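Local coordinates for protein alternansucrase (Leuconostoc mesenteroides, PDB 6HVG) that is a multidomain bacterial protein of glycoside hydrolase family 70, with a TIM-barrel-type core, a bound calcium ion and choline-binding-type repeats, at residues L705-K718 with D721-A735. Sequence-based numbering, arbitrary orientation.
Sequences LDTGYYLNGDLNKK and DKNRPNSGTLVNRIA
Asn732 lies flat over one face of the Tyr709 ring. The two meet at the protein surface, in the long, mostly irregular connection of the family 70 barrel that runs from helix 681-692 to strand 735-736. The parallel barrel strands 678-679 and 745-747 lie before and after it in the chain. Asn732 CB sits 3.6 Å from the centroid of the Tyr709 ring in a CH-pi contact, and the amide and ring planes are only 18° apart. Tyr709 turns CG away from its own N (chi1 176°), which brings one ring face against this amide.

Asp706 takes a second set of contacts. Asp706 OD1 uses its syn lone pair to accept from Arg724 NH2 at 3.2 Å in a salt bridge, while Arg724 NH1 makes a weak hydrogen bond to Asp706 OD2. Thr729 N also reaches Asp706 OD2, at 3.1 Å and from above the carboxylate plane. The backbone of Gly708 and Tyr709 covers one face of the Arg724 guanidinium. At the last residue of the 3-10 segment 707-709, Asp721 N donates to Tyr709 O at 3.0 Å.

On the apolar side, Ile734 packs against Leu705, Thr707 and Leu715, and its CB lies at the edge of the Tyr710 ring. Leu705 also touches Met864 and Thr866 of strand 862-866.

Farther out, Thr729 OG1 is hydrogen-bonded to Thr682 OG1, which ties the loop to helix 681-692. The Asn732 amide is held by an Asx turn, with Asn732 OD1 accepting from Ile734 N at 3.0 Å. One water donates to Asn732 OD1, accepts from Ala735 N and lies 2.9 Å from Tyr710 OH.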
loop_
_atom_site.group_PDB
_atom_site.type_symbol
_atom_site.label_atom_id
_atom_site.label_comp_id
_atom_site.label_asym_id
_atom_site.label_seq_id
_atom_site.Cartn_x
_atom_site.Cartn_y
_atom_site.Cartn_z
ATOM N N LEU A 705 -14.264 3.364 -28.456
ATOM C CA LEU A 705 -15.008 2.561 -29.418
ATOM C C LEU A 705 -14.663 1.072 -29.358
ATOM O O LEU A 705 -15.562 0.242 -29.525
ATOM C CB LEU A 705 -14.781 3.087 -30.845
ATOM C CG LEU A 705 -15.156 4.547 -31.132
ATOM C CD1 LEU A 705 -14.924 4.908 -32.588
ATOM C CD2 LEU A 705 -16.607 4.827 -30.780
ATOM N N ASP A 706 -13.380 0.743 -29.150
ATOM C CA ASP A 706 -12.878 -0.631 -29.166
ATOM C C ASP A 706 -13.262 -1.257 -30.508
ATOM O O ASP A 706 -14.037 -2.208 -30.564
ATOM C CB ASP A 706 -13.427 -1.405 -27.958
ATOM C CG ASP A 706 -12.929 -2.850 -27.884
ATOM O OD1 ASP A 706 -11.779 -3.117 -28.281
ATOM O OD2 ASP A 706 -13.684 -3.732 -27.405
ATOM N N THR A 707 -12.747 -0.683 -31.597
ATOM C CA THR A 707 -13.110 -1.139 -32.945
ATOM C C THR A 707 -12.687 -2.568 -33.220
ATOM O O THR A 707 -13.307 -3.269 -34.018
ATOM C CB THR A 707 -12.545 -0.210 -34.032
ATOM O OG1 THR A 707 -11.135 -0.061 -33.853
ATOM C CG2 THR A 707 -13.184 1.169 -33.934
ATOM N N GLY A 708 -11.641 -3.009 -32.530
ATOM C CA GLY A 708 -11.220 -4.400 -32.571
ATOM C C GLY A 708 -12.345 -5.381 -32.307
ATOM O O GLY A 708 -12.237 -6.547 -32.646
ATOM N N TYR A 709 -13.403 -4.910 -31.666
ATOM C CA TYR A 709 -14.582 -5.712 -31.435
ATOM C C TYR A 709 -15.027 -6.338 -32.745
ATOM O O TYR A 709 -15.315 -7.525 -32.793
ATOM C CB TYR A 709 -15.695 -4.843 -30.847
ATOM C CG TYR A 709 -17.016 -5.566 -30.660
ATOM C CD1 TYR A 709 -17.195 -6.441 -29.607
ATOM C CD2 TYR A 709 -18.082 -5.377 -31.540
ATOM C CE1 TYR A 709 -18.395 -7.107 -29.427
ATOM C CE2 TYR A 709 -19.276 -6.054 -31.376
ATOM C CZ TYR A 709 -19.429 -6.916 -30.320
ATOM O OH TYR A 709 -20.608 -7.602 -30.153
ATOM N N TYR A 710 -15.040 -5.534 -33.805
ATOM C CA TYR A 710 -15.411 -5.990 -35.159
ATOM C C TYR A 710 -14.154 -6.444 -35.908
ATOM O O TYR A 710 -13.072 -5.884 -35.690
ATOM C CB TYR A 710 -16.097 -4.862 -35.951
ATOM C CG TYR A 710 -17.499 -4.543 -35.484
ATOM C CD1 TYR A 710 -18.529 -5.484 -35.590
ATOM C CD2 TYR A 710 -17.798 -3.298 -34.932
ATOM C CE1 TYR A 710 -19.824 -5.197 -35.145
ATOM C CE2 TYR A 710 -19.080 -2.989 -34.492
ATOM C CZ TYR A 710 -20.101 -3.939 -34.595
ATOM O OH TYR A 710 -21.381 -3.608 -34.158
ATOM N N LEU A 711 -14.298 -7.439 -36.783
ATOM C CA LEU A 711 -13.196 -7.855 -37.656
ATOM C C LEU A 711 -12.759 -6.698 -38.552
ATOM O O LEU A 711 -13.606 -6.098 -39.206
ATOM C CB LEU A 711 -13.600 -9.054 -38.520
ATOM C CG LEU A 711 -13.443 -10.444 -37.888
ATOM C CD1 LEU A 711 -14.023 -11.543 -38.775
ATOM C CD2 LEU A 711 -11.980 -10.735 -37.556
ATOM N N ASN A 712 -11.452 -6.389 -38.564
ATOM C CA ASN A 712 -10.877 -5.312 -39.402
ATOM C C ASN A 712 -11.473 -3.919 -39.115
ATOM O O ASN A 712 -11.564 -3.045 -39.998
ATOM C CB ASN A 712 -11.020 -5.617 -40.922
ATOM C CG ASN A 712 -10.161 -6.791 -41.398
ATOM O OD1 ASN A 712 -9.219 -7.242 -40.718
ATOM N ND2 ASN A 712 -10.498 -7.297 -42.584
ATOM N N GLY A 713 -11.876 -3.704 -37.876
ATOM C CA GLY A 713 -12.557 -2.472 -37.547
ATOM C C GLY A 713 -13.457 -2.101 -38.705
ATOM O O GLY A 713 -13.480 -0.959 -39.100
ATOM N N ASP A 714 -14.173 -3.074 -39.259
ATOM C CA ASP A 714 -15.032 -2.830 -40.388
ATOM C C ASP A 714 -16.349 -2.274 -39.841
ATOM O O ASP A 714 -17.332 -3.000 -39.606
ATOM C CB ASP A 714 -15.261 -4.092 -41.222
ATOM C CG ASP A 714 -15.238 -3.804 -42.719
ATOM O OD1 ASP A 714 -15.762 -2.745 -43.149
ATOM O OD2 ASP A 714 -14.682 -4.633 -43.466
ATOM N N LEU A 715 -16.328 -0.971 -39.616
ATOM C CA LEU A 715 -17.498 -0.250 -39.175
ATOM C C LEU A 715 -18.454 -0.244 -40.347
ATOM O O LEU A 715 -19.652 -0.116 -40.186
ATOM C CB LEU A 715 -17.109 1.165 -38.743
ATOM C CG LEU A 715 -15.984 1.203 -37.701
ATOM C CD1 LEU A 715 -15.793 2.605 -37.132
ATOM C CD2 LEU A 715 -16.267 0.215 -36.585
ATOM N N ASN A 716 -17.921 -0.424 -41.544
ATOM C CA ASN A 716 -18.788 -0.515 -42.703
ATOM C C ASN A 716 -19.472 -1.856 -42.702
ATOM O O ASN A 716 -20.671 -1.929 -42.854
ATOM C CB ASN A 716 -18.008 -0.293 -43.993
ATOM C CG ASN A 716 -17.630 1.164 -44.186
ATOM O OD1 ASN A 716 -18.486 2.051 -44.075
ATOM N ND2 ASN A 716 -16.358 1.421 -44.464
ATOM N N LYS A 717 -18.700 -2.909 -42.467
ATOM C CA LYS A 717 -19.197 -4.286 -42.569
ATOM C C LYS A 717 -19.731 -4.898 -41.259
ATOM O O LYS A 717 -20.643 -5.732 -41.296
ATOM C CB LYS A 717 -18.090 -5.184 -43.099
ATOM C CG LYS A 717 -18.616 -6.393 -43.854
ATOM C CD LYS A 717 -17.592 -6.924 -44.862
ATOM C CE LYS A 717 -18.064 -8.234 -45.499
ATOM N NZ LYS A 717 -18.106 -9.391 -44.545
ATOM N N LYS A 718 -19.134 -4.519 -40.125
ATOM C CA LYS A 718 -19.634 -4.875 -38.774
ATOM C C LYS A 718 -19.702 -6.376 -38.490
ATOM O O LYS A 718 -20.698 -6.879 -37.984
ATOM C CB LYS A 718 -21.008 -4.242 -38.483
ATOM C CG LYS A 718 -20.997 -2.748 -38.239
ATOM C CD LYS A 718 -22.413 -2.215 -38.103
ATOM C CE LYS A 718 -22.410 -0.703 -38.295
ATOM N NZ LYS A 718 -23.754 -0.104 -38.530
ATOM N N ASP A 721 -15.903 -10.185 -34.069
ATOM C CA ASP A 721 -14.742 -11.055 -33.955
ATOM C C ASP A 721 -14.953 -12.096 -32.854
ATOM O O ASP A 721 -14.830 -11.817 -31.663
ATOM C CB ASP A 721 -13.491 -10.212 -33.670
ATOM C CG ASP A 721 -12.182 -10.975 -33.872
ATOM O OD1 ASP A 721 -12.179 -12.217 -33.999
ATOM O OD2 ASP A 721 -11.134 -10.299 -33.884
ATOM N N LYS A 722 -15.256 -13.313 -33.286
ATOM C CA LYS A 722 -15.579 -14.408 -32.394
ATOM C C LYS A 722 -14.361 -14.834 -31.552
ATOM O O LYS A 722 -14.549 -15.382 -30.473
ATOM C CB LYS A 722 -16.097 -15.598 -33.228
ATOM C CG LYS A 722 -17.219 -16.407 -32.611
ATOM C CD LYS A 722 -17.684 -17.495 -33.593
ATOM C CE LYS A 722 -18.528 -18.601 -32.944
ATOM N NZ LYS A 722 -18.495 -19.897 -33.698
ATOM N N ASN A 723 -13.134 -14.584 -32.019
ATOM C CA ASN A 723 -11.950 -15.111 -31.324
ATOM C C ASN A 723 -10.809 -14.112 -31.090
ATOM O O ASN A 723 -9.775 -14.146 -31.755
ATOM C CB ASN A 723 -11.430 -16.375 -32.027
ATOM C CG ASN A 723 -11.365 -16.226 -33.538
ATOM O OD1 ASN A 723 -11.929 -17.039 -34.273
ATOM N ND2 ASN A 723 -10.689 -15.179 -34.009
ATOM N N ARG A 724 -10.994 -13.253 -30.094
ATOM C CA ARG A 724 -9.977 -12.281 -29.697
ATOM C C ARG A 724 -9.378 -12.748 -28.378
ATOM O O ARG A 724 -10.022 -13.525 -27.671
ATOM C CB ARG A 724 -10.591 -10.888 -29.470
ATOM C CG ARG A 724 -11.411 -10.320 -30.613
ATOM C CD ARG A 724 -12.138 -9.064 -30.150
ATOM N NE ARG A 724 -11.226 -7.955 -29.847
ATOM C CZ ARG A 724 -11.498 -6.934 -29.038
ATOM N NH1 ARG A 724 -12.649 -6.842 -28.391
ATOM N NH2 ARG A 724 -10.586 -5.989 -28.860
ATOM N N PRO A 725 -8.166 -12.265 -28.033
ATOM C CA PRO A 725 -7.512 -12.577 -26.739
ATOM C C PRO A 725 -8.139 -11.954 -25.439
ATOM O O PRO A 725 -7.422 -11.320 -24.658
ATOM C CB PRO A 725 -6.048 -12.119 -26.964
ATOM C CG PRO A 725 -6.030 -11.325 -28.240
ATOM C CD PRO A 725 -7.202 -11.787 -29.048
ATOM N N ASN A 726 -9.443 -12.166 -25.208
ATOM C CA ASN A 726 -10.122 -11.732 -23.966
ATOM C C ASN A 726 -9.857 -10.242 -23.631
ATOM O O ASN A 726 -9.451 -9.907 -22.514
ATOM C CB ASN A 726 -9.672 -12.618 -22.781
ATOM N N SER A 727 -10.039 -9.365 -24.615
ATOM C CA SER A 727 -9.686 -7.954 -24.482
ATOM C C SER A 727 -10.844 -6.992 -24.821
ATOM O O SER A 727 -11.958 -7.383 -25.211
ATOM C CB SER A 727 -8.460 -7.671 -25.366
ATOM O OG SER A 727 -8.511 -8.423 -26.569
ATOM N N GLY A 728 -10.563 -5.718 -24.604
ATOM C CA GLY A 728 -11.473 -4.654 -25.009
ATOM C C GLY A 728 -12.518 -4.352 -23.953
ATOM O O GLY A 728 -12.520 -4.917 -22.855
ATOM N N THR A 729 -13.449 -3.492 -24.330
ATOM C CA THR A 729 -14.382 -2.921 -23.385
ATOM C C THR A 729 -15.489 -3.959 -23.263
ATOM O O THR A 729 -15.745 -4.723 -24.204
ATOM C CB THR A 729 -14.910 -1.547 -23.854
ATOM O OG1 THR A 729 -15.402 -0.827 -22.730
ATOM C CG2 THR A 729 -16.047 -1.688 -24.898
ATOM N N LEU A 730 -16.135 -3.983 -22.106
ATOM C CA LEU A 730 -17.126 -5.020 -21.779
ATOM C C LEU A 730 -18.359 -5.010 -22.672
ATOM O O LEU A 730 -18.899 -6.068 -23.003
ATOM C CB LEU A 730 -17.557 -4.833 -20.342
ATOM C CG LEU A 730 -18.668 -5.733 -19.825
ATOM C CD1 LEU A 730 -18.201 -7.173 -19.785
ATOM C CD2 LEU A 730 -19.131 -5.283 -18.445
ATOM N N VAL A 731 -18.801 -3.805 -23.060
ATOM C CA VAL A 731 -19.984 -3.636 -23.903
ATOM C C VAL A 731 -19.641 -2.751 -25.095
ATOM O O VAL A 731 -19.290 -1.579 -24.919
ATOM C CB VAL A 731 -21.136 -2.997 -23.104
ATOM C CG1 VAL A 731 -22.339 -2.688 -23.999
ATOM C CG2 VAL A 731 -21.555 -3.886 -21.953
ATOM N N ASN A 732 -19.758 -3.284 -26.306
ATOM C CA ASN A 732 -19.528 -2.446 -27.473
ATOM C C ASN A 732 -20.711 -1.513 -27.696
ATOM O O ASN A 732 -21.873 -1.917 -27.590
ATOM C CB ASN A 732 -19.252 -3.242 -28.748
ATOM C CG ASN A 732 -18.515 -2.400 -29.796
ATOM O OD1 ASN A 732 -19.135 -1.738 -30.637
ATOM N ND2 ASN A 732 -17.206 -2.386 -29.722
ATOM N N ARG A 733 -20.399 -0.262 -28.015
ATOM C CA ARG A 733 -21.402 0.758 -28.180
ATOM C C ARG A 733 -21.283 1.502 -29.511
ATOM O O ARG A 733 -21.913 2.540 -29.711
ATOM C CB ARG A 733 -21.294 1.726 -27.011
ATOM C CG ARG A 733 -21.736 1.110 -25.699
ATOM C CD ARG A 733 -21.659 2.098 -24.559
ATOM N NE ARG A 733 -22.121 1.513 -23.308
ATOM C CZ ARG A 733 -21.347 0.862 -22.436
ATOM N NH1 ARG A 733 -20.057 0.690 -22.646
ATOM N NH2 ARG A 733 -21.888 0.361 -21.339
ATOM N N ILE A 734 -20.523 0.944 -30.449
ATOM C CA ILE A 734 -20.373 1.550 -31.773
ATOM C C ILE A 734 -21.704 1.540 -32.494
ATOM O O ILE A 734 -22.119 2.563 -33.036
ATOM C CB ILE A 734 -19.326 0.804 -32.616
ATOM C CG1 ILE A 734 -17.921 1.060 -32.040
ATOM C CG2 ILE A 734 -19.403 1.221 -34.079
ATOM C CD1 ILE A 734 -16.821 0.190 -32.623
ATOM N N ALA A 735 -22.364 0.381 -32.491
ATOM C CA ALA A 735 -23.730 0.266 -33.012
ATOM C C ALA A 735 -24.502 -0.770 -32.206
ATOM O O ALA A 735 -24.727 -1.885 -32.667
ATOM C CB ALA A 735 -23.722 -0.103 -34.482
HETATM O O HOH W 1 -17.851 0.600 -28.331
HETATM O O HOH W 2 -16.262 -4.179 -27.524
HETATM O O HOH W 3 -21.635 -2.306 -31.561
#